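Local coordinates for sialidase B (Streptococcus pneumoniae serotype 4, PDB 4XJW), which cleaves alpha-(2->3)-, alpha-(2->6)- and alpha-(2->8)-glycosidic linkages of terminal sialic acids in oligosaccharides, glycoproteins and glycolipids, acting as an intramolecular trans-sialidase, at residues K37-K42 / S166-S171; A48-S53 / F64-R69; E105-F110 / S183-S188; N14-I19 / K147-A152. The protein carries 1 engineered substitution. One frame throughout, in Å; residues are numbered along the deposited sequence.

How the contacts relate
From the N terminus, contact 4 opens first at 14-19, followed by contact 1 at 37-42. Contact 2 (48-53 / 64-69) then opens and closes within a hairpin, nested inside the loops of both. Contact 3 opens at 105-110 before contact 4 closes at 147-152, contact 1 at 166-171 and contact 3 itself at 183-188, so contacts 1, 3 and 4 cross one another pairwise. Contacts 2 and 4 share one antiparallel sheet through neighbouring strands 46-53 and 147-150; contacts 1 and 3 reach the other sheet through 32-39 and 102-113. Phe-38 against Leu-49 and Phe-64 against Phe-110 join the two sheets.

Contact 1: K37-K42 / S166-S171; sequences KFKADK and SIDEIS
Lys-37 and Glu-169 lie side by side and point the same way, with Lys-37 CD 3.6 Å from Glu-169 OE1. The touch is made by a methylene group rather than the ammonium: chi4 of Lys-37 bends (-62°), and NZ stands 5.7 Å from Glu-169 OE1, turned instead to hydrogen bonds with Thr-107 OG1 and Pro-186 O. On the same face, Lys-39 runs out as an extended chain past Ser-166 and crosses Asp-168 obliquely. Its CE comes within 3.3 Å of Asp-168 OD2, whereas NZ makes only a long salt bridge of 3.6 Å to that oxygen. A water closes the gap, accepting from Lys-39 NZ and donating to Asp-168 OD2, both at 2.6 Å. Glu-105 OE2 also lies close to Asp-168 OD2, so the lysine and the water probably ease a local crowding of negative charge. The opposite face is apolar: Phe-38 CB approaches Ile-167 CG1 at 4.3 Å, while Phe-38 CG sits between the backbone N and the carbonyl carbon (chi1 75°), and the ring leads away from the pair to Leu-49 and Leu-108. Backbone evidence fixes the register. Lys-39 and Ser-166 exchange two hydrogen bonds, and Lys-37 N donates to Glu-169 O at 2.8 Å. Lys-37 O takes only weak bonds from the N atoms of both Asp-168 and Glu-169. Two consecutive residues facing one define a classic beta bulge, here at a corner of strand 166-173, in an antiparallel sheet of the concanavalin-like N-terminal domain.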
# COMPACT_ATOMS: atom_id res chain seq x y z
N LYS A 37 6.40 22.12 14.81
CA LYS A 37 5.49 22.29 13.68
C LYS A 37 6.23 23.07 12.61
O LYS A 37 6.67 24.20 12.85
CB LYS A 37 4.20 22.99 14.12
CG LYS A 37 3.26 22.03 14.84
CD LYS A 37 2.12 22.75 15.54
CE LYS A 37 1.11 21.74 16.09
NZ LYS A 37 0.49 20.92 14.99
N PHE A 38 6.40 22.47 11.44
CA PHE A 38 7.23 23.09 10.41
C PHE A 38 6.74 22.84 8.99
O PHE A 38 6.03 21.86 8.71
CB PHE A 38 8.69 22.60 10.55
CG PHE A 38 8.91 21.20 10.05
CD1 PHE A 38 8.69 20.11 10.89
CD2 PHE A 38 9.35 20.97 8.75
CE1 PHE A 38 8.91 18.82 10.43
CE2 PHE A 38 9.56 19.68 8.29
CZ PHE A 38 9.33 18.61 9.14
N LYS A 39 7.13 23.74 8.10
CA LYS A 39 6.80 23.63 6.69
C LYS A 39 8.08 23.60 5.90
O LYS A 39 9.06 24.27 6.25
CB LYS A 39 5.97 24.83 6.24
CG LYS A 39 4.69 25.04 7.02
CD LYS A 39 4.01 26.33 6.59
CE LYS A 39 2.66 26.46 7.26
NZ LYS A 39 2.02 27.77 6.96
N ALA A 40 8.09 22.80 4.84
CA ALA A 40 9.22 22.76 3.92
C ALA A 40 8.73 22.30 2.57
O ALA A 40 8.69 21.10 2.28
CB ALA A 40 10.31 21.81 4.44
N ASP A 41 8.35 23.26 1.72
CA ASP A 41 7.83 22.92 0.41
C ASP A 41 8.88 23.08 -0.69
O ASP A 41 8.65 22.71 -1.84
CB ASP A 41 6.57 23.73 0.10
CG ASP A 41 6.80 25.23 0.11
OD1 ASP A 41 7.79 25.68 0.72
OD2 ASP A 41 5.97 25.96 -0.49
N LYS A 42 10.03 23.64 -0.32
CA LYS A 42 11.18 23.70 -1.22
C LYS A 42 12.47 23.36 -0.47
O LYS A 42 13.41 24.16 -0.43
CB LYS A 42 11.31 25.09 -1.85
CG LYS A 42 10.03 25.62 -2.47
CD LYS A 42 10.31 26.75 -3.45
CE LYS A 42 9.05 27.51 -3.81
NZ LYS A 42 9.37 28.87 -4.33
N SER A 166 10.23 26.69 7.23
CA SER A 166 9.88 27.52 8.36
C SER A 166 9.46 26.67 9.55
O SER A 166 8.86 25.61 9.39
CB SER A 166 8.76 28.50 8.01
OG SER A 166 7.55 27.84 7.72
N ILE A 167 9.81 27.13 10.74
CA ILE A 167 9.36 26.48 11.96
C ILE A 167 8.31 27.37 12.61
O ILE A 167 8.64 28.39 13.21
CB ILE A 167 10.53 26.22 12.91
CG1 ILE A 167 11.55 25.30 12.25
CG2 ILE A 167 10.05 25.63 14.23
CD1 ILE A 167 12.77 25.07 13.09
N ASP A 168 7.05 26.99 12.47
CA ASP A 168 5.97 27.82 12.99
C ASP A 168 5.88 27.76 14.51
O ASP A 168 5.55 28.75 15.16
CB ASP A 168 4.64 27.48 12.33
CG ASP A 168 4.42 28.25 11.03
OD1 ASP A 168 5.03 29.33 10.88
OD2 ASP A 168 3.64 27.77 10.18
N GLU A 169 6.18 26.59 15.08
CA GLU A 169 6.20 26.39 16.53
C GLU A 169 7.26 25.36 16.89
O GLU A 169 7.40 24.34 16.21
CB GLU A 169 4.84 25.89 17.03
CG GLU A 169 3.63 26.69 16.55
CD GLU A 169 2.33 26.16 17.11
OE1 GLU A 169 2.38 25.35 18.06
OE2 GLU A 169 1.26 26.57 16.61
N ILE A 170 8.01 25.62 17.96
CA ILE A 170 8.91 24.61 18.50
C ILE A 170 8.92 24.64 20.03
O ILE A 170 9.05 25.71 20.63
CB ILE A 170 10.34 24.72 17.93
CG1 ILE A 170 11.23 23.63 18.54
CG2 ILE A 170 10.93 26.11 18.17
CD1 ILE A 170 12.62 23.60 17.97
N SER A 171 8.75 23.47 20.64
CA SER A 171 8.72 23.36 22.10
C SER A 171 9.68 22.26 22.56
O SER A 171 9.83 21.25 21.88
CB SER A 171 7.30 23.03 22.57
OG SER A 171 6.36 23.96 22.07
O HOH W 1 3.49 29.47 8.27

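Contact 2: A48-S53 / F64-R69; sequences ALFGLS and FSIFMR
The rings of Phe-50 and Phe-64 meet rim to rim: Phe-64 CD2 lies at the edge of the Phe-50 ring, in its plane, and Phe-50 CE2 does the same at the edge of the Phe-64 ring; neither ring covers the other's face. Their planes stand 66° apart with centroids separated by 6.0 Å, and the nearest atoms are Phe-50 CE2 and Phe-64 CE2 at 3.6 Å. In both residues CG is trans to the main-chain nitrogen (chi1 171° and 166°), which brings the two rims together across the strands. Ile-66 CD1 comes obliquely to the Phe-50 ring, 4.2 Å from CD2, while Leu-52 CD1 reaches the Phe-64 ring obliquely, 4.0 Å from its CD2. On this apolar face Phe-64 also meets the ring of Phe-110, and Ile-66 touches Val-34, so the hairpin of strands 46-53 and 63-69 is packed against the other sheet of the concanavalin-like sandwich. The backbone pairing is antiparallel. Leu-52 and Phe-64 form a hydrogen-bonded pair, and Ile-66 N donates to Phe-50 O at 2.9 Å. Leu-49 and Phe-50 both face Ile-66, a classic beta bulge: Leu-49 N gives Ile-66 O a firm bond of 2.8 Å, whereas Phe-50 N makes only a weak one of 3.5 Å to the same oxygen. Beyond it Ala-48 and Phe-67 form a non-hydrogen-bonded pair, and Leu-49 CD2 lies 4.2 Å from Met-68 SD, beside Phe-38.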
# COMPACT_ATOMS: atom_id res chain seq x y z
N ALA A 48 19.19 20.31 8.27
CA ALA A 48 18.87 20.17 9.69
C ALA A 48 17.79 21.17 10.08
O ALA A 48 17.86 22.35 9.72
CB ALA A 48 20.12 20.38 10.55
N LEU A 49 16.78 20.69 10.80
CA LEU A 49 15.74 21.57 11.31
C LEU A 49 16.14 22.12 12.68
O LEU A 49 15.88 23.29 13.00
CB LEU A 49 14.41 20.82 11.39
CG LEU A 49 13.90 20.33 10.04
CD1 LEU A 49 12.64 19.49 10.18
CD2 LEU A 49 13.66 21.49 9.08
N PHE A 50 16.79 21.28 13.48
CA PHE A 50 17.15 21.61 14.85
C PHE A 50 18.48 20.95 15.15
O PHE A 50 18.69 19.79 14.79
CB PHE A 50 16.07 21.11 15.82
CG PHE A 50 16.44 21.21 17.27
CD1 PHE A 50 16.24 22.39 17.97
CD2 PHE A 50 16.97 20.11 17.94
CE1 PHE A 50 16.58 22.48 19.32
CE2 PHE A 50 17.30 20.20 19.29
CZ PHE A 50 17.10 21.38 19.98
N GLY A 51 19.36 21.69 15.81
CA GLY A 51 20.66 21.18 16.21
C GLY A 51 21.05 21.59 17.62
O GLY A 51 20.75 22.71 18.06
N LEU A 52 21.68 20.67 18.33
CA LEU A 52 22.31 20.94 19.61
C LEU A 52 23.75 20.47 19.48
O LEU A 52 23.98 19.27 19.30
CB LEU A 52 21.65 20.16 20.73
CG LEU A 52 20.28 20.59 21.23
CD1 LEU A 52 19.73 19.53 22.17
CD2 LEU A 52 20.38 21.93 21.94
N SER A 53 24.72 21.36 19.56
CA SER A 53 26.08 20.92 19.28
C SER A 53 27.14 21.50 20.20
O SER A 53 26.98 22.57 20.75
CB SER A 53 26.46 21.28 17.84
OG SER A 53 26.56 22.69 17.70
N PHE A 64 23.65 16.70 18.36
CA PHE A 64 22.35 16.11 18.11
C PHE A 64 21.69 16.91 17.01
O PHE A 64 21.78 18.14 16.99
CB PHE A 64 21.49 16.18 19.36
CG PHE A 64 20.03 15.89 19.11
CD1 PHE A 64 19.61 14.61 18.77
CD2 PHE A 64 19.08 16.90 19.23
CE1 PHE A 64 18.27 14.34 18.55
CE2 PHE A 64 17.73 16.64 19.00
CZ PHE A 64 17.33 15.36 18.66
N SER A 65 21.02 16.23 16.09
CA SER A 65 20.31 16.95 15.05
C SER A 65 19.03 16.22 14.69
O SER A 65 18.96 14.99 14.78
CB SER A 65 21.18 17.10 13.80
OG SER A 65 21.30 15.85 13.13
N ILE A 66 18.01 17.00 14.33
CA ILE A 66 16.83 16.48 13.64
C ILE A 66 16.95 16.95 12.20
O ILE A 66 16.99 18.16 11.94
CB ILE A 66 15.52 16.99 14.27
CG1 ILE A 66 15.38 16.49 15.71
CG2 ILE A 66 14.33 16.55 13.43
CD1 ILE A 66 14.31 17.23 16.52
N PHE A 67 17.02 16.02 11.25
CA PHE A 67 17.21 16.40 9.85
C PHE A 67 16.13 15.84 8.94
O PHE A 67 15.37 14.93 9.33
CB PHE A 67 18.60 15.97 9.33
CG PHE A 67 18.77 14.48 9.23
CD1 PHE A 67 18.45 13.80 8.05
CD2 PHE A 67 19.26 13.74 10.31
CE1 PHE A 67 18.59 12.43 7.96
CE2 PHE A 67 19.42 12.37 10.22
CZ PHE A 67 19.07 11.70 9.04
N MET A 68 16.06 16.38 7.72
CA MET A 68 15.20 15.84 6.68
C MET A 68 15.93 15.84 5.35
O MET A 68 16.98 16.47 5.19
CB MET A 68 13.91 16.65 6.54
CG MET A 68 14.14 18.09 6.12
SD MET A 68 12.61 19.01 5.83
CE MET A 68 12.12 18.38 4.22
N ARG A 69 15.35 15.13 4.39
CA ARG A 69 15.88 15.08 3.03
C ARG A 69 14.78 15.48 2.07
O ARG A 69 13.59 15.41 2.42
CB ARG A 69 16.38 13.68 2.68
CG ARG A 69 17.59 13.22 3.47
CD ARG A 69 18.13 11.90 2.93
NE ARG A 69 19.25 11.39 3.72
CZ ARG A 69 20.52 11.70 3.50
NH1 ARG A 69 20.86 12.52 2.52
NH2 ARG A 69 21.47 11.20 4.29

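Contact 3: E105-F110 / S183-S188; sequences ENTLVF and STIPLS
A loop packed along a sheet strand defines this contact: Ile-185, Leu-187 and Ser-188, between helix 179-182 and strand 205-213, run roughly antiparallel to Glu-105, Thr-107 and Val-109 of strand 102-113. No strand pairing is formed; the nearest CA atoms, of Glu-105 and Ser-188, are still 6.0 Å apart. Val-109 CG2 and Ile-185 CD1 reach toward each other tip to tip at 3.7 Å. Thr-107 meets Leu-187 at about a right angle, its CB 3.8 Å from Leu-187 CD2. That methyl arrives although the CB of Leu-187 does not point at the strand, because chi1 (-57°) turns the branch inward. The residues taking part on the strand are every second one, as expected for one face of a beta sheet, here a sheet of the concanavalin-like sandwich; the loop lies over part of this face on its way to the first strand of the sialidase propeller. Polar linkage is mostly by water. One water accepts from Ser-188 N at 2.8 Å, is hydrogen-bonded to Thr-107 OG1 at 2.9 Å and lies 2.9 Å from Glu-105 O, to which it can donate. A second accepts from Glu-105 N and donates to Ser-188 O. Thr-107 OG1 has Lys-37 NZ as its stronger partner, and Pro-186 O takes the same ammonium group. Ser-188 OG lies 3.2 Å from Glu-105 OE1, a possible hydrogen bond.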
# COMPACT_ATOMS: atom_id res chain seq x y z
N GLU A 105 1.72 22.05 7.23
CA GLU A 105 2.33 22.12 8.54
C GLU A 105 2.51 20.71 9.08
O GLU A 105 1.55 20.10 9.54
CB GLU A 105 1.49 22.95 9.51
CG GLU A 105 2.08 22.94 10.92
CD GLU A 105 1.49 24.02 11.81
OE1 GLU A 105 0.72 23.67 12.73
OE2 GLU A 105 1.81 25.20 11.59
N ASN A 106 3.73 20.20 9.00
CA ASN A 106 4.04 18.90 9.59
C ASN A 106 4.22 19.02 11.08
O ASN A 106 4.76 20.02 11.57
CB ASN A 106 5.34 18.34 9.02
CG ASN A 106 5.27 18.11 7.53
OD1 ASN A 106 4.73 17.09 7.07
ND2 ASN A 106 5.81 19.04 6.76
N THR A 107 3.76 18.01 11.80
CA THR A 107 3.88 18.00 13.25
C THR A 107 4.85 16.90 13.64
O THR A 107 4.55 15.71 13.50
CB THR A 107 2.52 17.78 13.95
OG1 THR A 107 1.58 18.78 13.52
CG2 THR A 107 2.67 17.87 15.49
N LEU A 108 6.02 17.30 14.13
CA LEU A 108 7.07 16.35 14.47
C LEU A 108 7.18 16.27 15.99
O LEU A 108 7.20 17.28 16.67
CB LEU A 108 8.38 16.78 13.81
CG LEU A 108 9.62 15.93 14.09
CD1 LEU A 108 10.57 15.96 12.90
CD2 LEU A 108 10.36 16.41 15.35
N VAL A 109 7.24 15.05 16.52
CA VAL A 109 7.48 14.85 17.95
C VAL A 109 8.61 13.84 18.13
O VAL A 109 8.50 12.69 17.69
CB VAL A 109 6.24 14.29 18.66
CG1 VAL A 109 6.52 14.10 20.16
CG2 VAL A 109 5.06 15.23 18.47
N PHE A 110 9.69 14.25 18.79
CA PHE A 110 10.81 13.35 19.00
C PHE A 110 10.99 13.13 20.49
O PHE A 110 11.12 14.09 21.24
CB PHE A 110 12.10 13.90 18.39
CG PHE A 110 13.29 13.02 18.65
CD1 PHE A 110 13.40 11.80 18.02
CD2 PHE A 110 14.29 13.42 19.53
CE1 PHE A 110 14.50 10.97 18.25
CE2 PHE A 110 15.39 12.61 19.77
CZ PHE A 110 15.49 11.38 19.12
N SER A 183 -0.32 11.46 21.57
CA SER A 183 -1.55 11.40 20.79
C SER A 183 -2.49 12.58 21.04
O SER A 183 -3.46 12.76 20.30
CB SER A 183 -2.28 10.07 21.01
OG SER A 183 -2.87 10.01 22.30
N THR A 184 -2.22 13.37 22.07
CA THR A 184 -3.05 14.54 22.38
C THR A 184 -2.54 15.82 21.72
O THR A 184 -3.21 16.85 21.77
CB THR A 184 -3.11 14.80 23.90
OG1 THR A 184 -1.87 15.37 24.35
CG2 THR A 184 -3.40 13.52 24.65
N ILE A 185 -1.36 15.76 21.11
CA ILE A 185 -0.82 16.93 20.45
C ILE A 185 -1.60 17.20 19.17
O ILE A 185 -1.70 16.33 18.30
CB ILE A 185 0.68 16.78 20.13
CG1 ILE A 185 1.47 16.64 21.43
CG2 ILE A 185 1.17 17.97 19.31
CD1 ILE A 185 2.92 16.26 21.25
N PRO A 186 -2.19 18.40 19.06
CA PRO A 186 -3.03 18.68 17.89
C PRO A 186 -2.24 18.64 16.59
O PRO A 186 -1.11 19.12 16.53
CB PRO A 186 -3.60 20.08 18.18
CG PRO A 186 -2.79 20.64 19.30
CD PRO A 186 -2.20 19.49 20.05
N LEU A 187 -2.84 18.02 15.57
CA LEU A 187 -2.20 17.85 14.27
C LEU A 187 -2.81 18.79 13.23
O LEU A 187 -3.89 19.34 13.43
CB LEU A 187 -2.35 16.40 13.80
CG LEU A 187 -1.80 15.33 14.74
CD1 LEU A 187 -2.19 13.95 14.29
CD2 LEU A 187 -0.27 15.42 14.82
N SER A 188 -2.11 18.94 12.11
CA SER A 188 -2.61 19.74 11.00
C SER A 188 -2.45 18.93 9.72
O SER A 188 -1.95 19.44 8.72
CB SER A 188 -1.83 21.05 10.88
OG SER A 188 -1.83 21.76 12.11
O HOH W 2 0.33 17.99 11.07
O HOH W 3 -1.13 21.77 7.18

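Contact 4: N14-I19 / K147-A152; sequences NKSIDI and KATLGA
Ile-17 and Leu-150 face each other as an antiparallel hydrogen-bonded pair, each satisfying the other's backbone: Ile-17 N donates to Leu-150 O at 3.0 Å, and Leu-150 N to Ile-17 O at 2.8 Å and a nearly straight 173°. Ile-19 N continues the pattern with a bond to Ala-148 O. Toward the other end a water takes over, accepting from Lys-15 N at 2.9 Å; it can donate to Gly-151 O, 3.0 Å away, so it may bridge the two backbones. Asp-18 and Lys-147 cross at about a right angle, and Lys-147 NZ meets Asp-18 OD2 at 3.1 Å in a salt bridge, from above the carboxylate plane (38° out of it). Asp-18 OD1 stands 3.2 Å from Ala-148 O, and since both can only accept, no bond forms between them; Ser-20 OG hydrogen-bonds to OD1 and also to Ala-148 N. Ser-16 OG is likewise bonded to Glu-159 OE2, while its CB packs 3.5 Å from Ala-152 CB. Apolar contact comes from Ile-19 CD1, 3.8 Å from Leu-150 CG. The short strand 17-18 is thus held at the outer side of its sheet by backbone bonds, and the lysine and serine probably offset the charge and acceptor crowding around Asp-18.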
# COMPACT_ATOMS: atom_id res chain seq x y z
N ASN A 14 18.19 29.49 4.45
CA ASN A 14 19.61 29.14 4.35
C ASN A 14 20.49 29.99 5.26
O ASN A 14 21.51 30.53 4.84
CB ASN A 14 20.08 29.17 2.90
CG ASN A 14 19.36 28.14 2.05
OD1 ASN A 14 19.58 26.94 2.20
ND2 ASN A 14 18.50 28.60 1.15
N LYS A 15 20.07 30.10 6.52
CA LYS A 15 20.80 30.86 7.52
C LYS A 15 20.38 30.41 8.91
O LYS A 15 19.21 30.52 9.27
CB LYS A 15 20.54 32.36 7.35
CG LYS A 15 21.19 33.23 8.41
CD LYS A 15 20.89 34.69 8.14
CE LYS A 15 21.68 35.60 9.06
NZ LYS A 15 21.57 37.02 8.62
N SER A 16 21.34 29.92 9.68
CA SER A 16 21.07 29.40 11.01
C SER A 16 20.51 30.48 11.93
O SER A 16 20.84 31.66 11.79
CB SER A 16 22.34 28.81 11.62
OG SER A 16 23.30 29.81 11.86
N ILE A 17 19.66 30.06 12.85
CA ILE A 17 19.15 30.93 13.90
C ILE A 17 19.61 30.37 15.24
O ILE A 17 19.35 29.21 15.54
CB ILE A 17 17.61 31.00 13.85
CG1 ILE A 17 17.16 31.63 12.53
CG2 ILE A 17 17.06 31.77 15.05
CD1 ILE A 17 15.69 31.43 12.20
N ASP A 18 20.34 31.18 16.00
CA ASP A 18 20.86 30.78 17.31
C ASP A 18 19.78 30.98 18.36
O ASP A 18 19.23 32.07 18.48
CB ASP A 18 22.08 31.65 17.66
CG ASP A 18 22.92 31.07 18.80
OD1 ASP A 18 22.50 30.06 19.39
OD2 ASP A 18 24.00 31.63 19.09
N ILE A 19 19.47 29.92 19.10
CA ILE A 19 18.53 30.01 20.22
C ILE A 19 19.19 29.54 21.52
O ILE A 19 18.51 29.12 22.47
CB ILE A 19 17.21 29.23 19.96
CG1 ILE A 19 17.50 27.74 19.72
CG2 ILE A 19 16.46 29.82 18.77
CD1 ILE A 19 16.25 26.91 19.46
N LYS A 147 25.76 25.15 21.87
CA LYS A 147 24.96 25.83 20.86
C LYS A 147 23.65 25.10 20.61
O LYS A 147 23.64 23.87 20.49
CB LYS A 147 25.71 25.90 19.54
CG LYS A 147 26.85 26.89 19.51
CD LYS A 147 26.34 28.31 19.52
CE LYS A 147 27.47 29.28 19.18
NZ LYS A 147 26.99 30.69 19.19
N ALA A 148 22.56 25.86 20.53
CA ALA A 148 21.27 25.35 20.08
C ALA A 148 20.88 26.12 18.83
O ALA A 148 20.93 27.36 18.82
CB ALA A 148 20.22 25.50 21.16
N THR A 149 20.52 25.42 17.76
CA THR A 149 20.39 26.04 16.46
C THR A 149 19.12 25.61 15.73
O THR A 149 18.71 24.45 15.82
CB THR A 149 21.60 25.68 15.58
OG1 THR A 149 22.80 25.88 16.33
CG2 THR A 149 21.64 26.53 14.32
N LEU A 150 18.49 26.55 15.03
CA LEU A 150 17.43 26.21 14.08
C LEU A 150 17.91 26.37 12.64
O LEU A 150 18.59 27.34 12.31
CB LEU A 150 16.21 27.09 14.31
CG LEU A 150 15.63 27.05 15.71
CD1 LEU A 150 14.48 28.03 15.82
CD2 LEU A 150 15.17 25.63 16.04
N GLY A 151 17.56 25.41 11.78
CA GLY A 151 17.88 25.51 10.37
C GLY A 151 19.33 25.24 9.98
O GLY A 151 19.73 25.57 8.86
N ALA A 152 20.10 24.66 10.90
CA ALA A 152 21.49 24.28 10.67
C ALA A 152 22.04 23.54 11.89
O ALA A 152 21.39 23.51 12.94
CB ALA A 152 22.36 25.51 10.39
O HOH W 4 18.40 27.88 7.43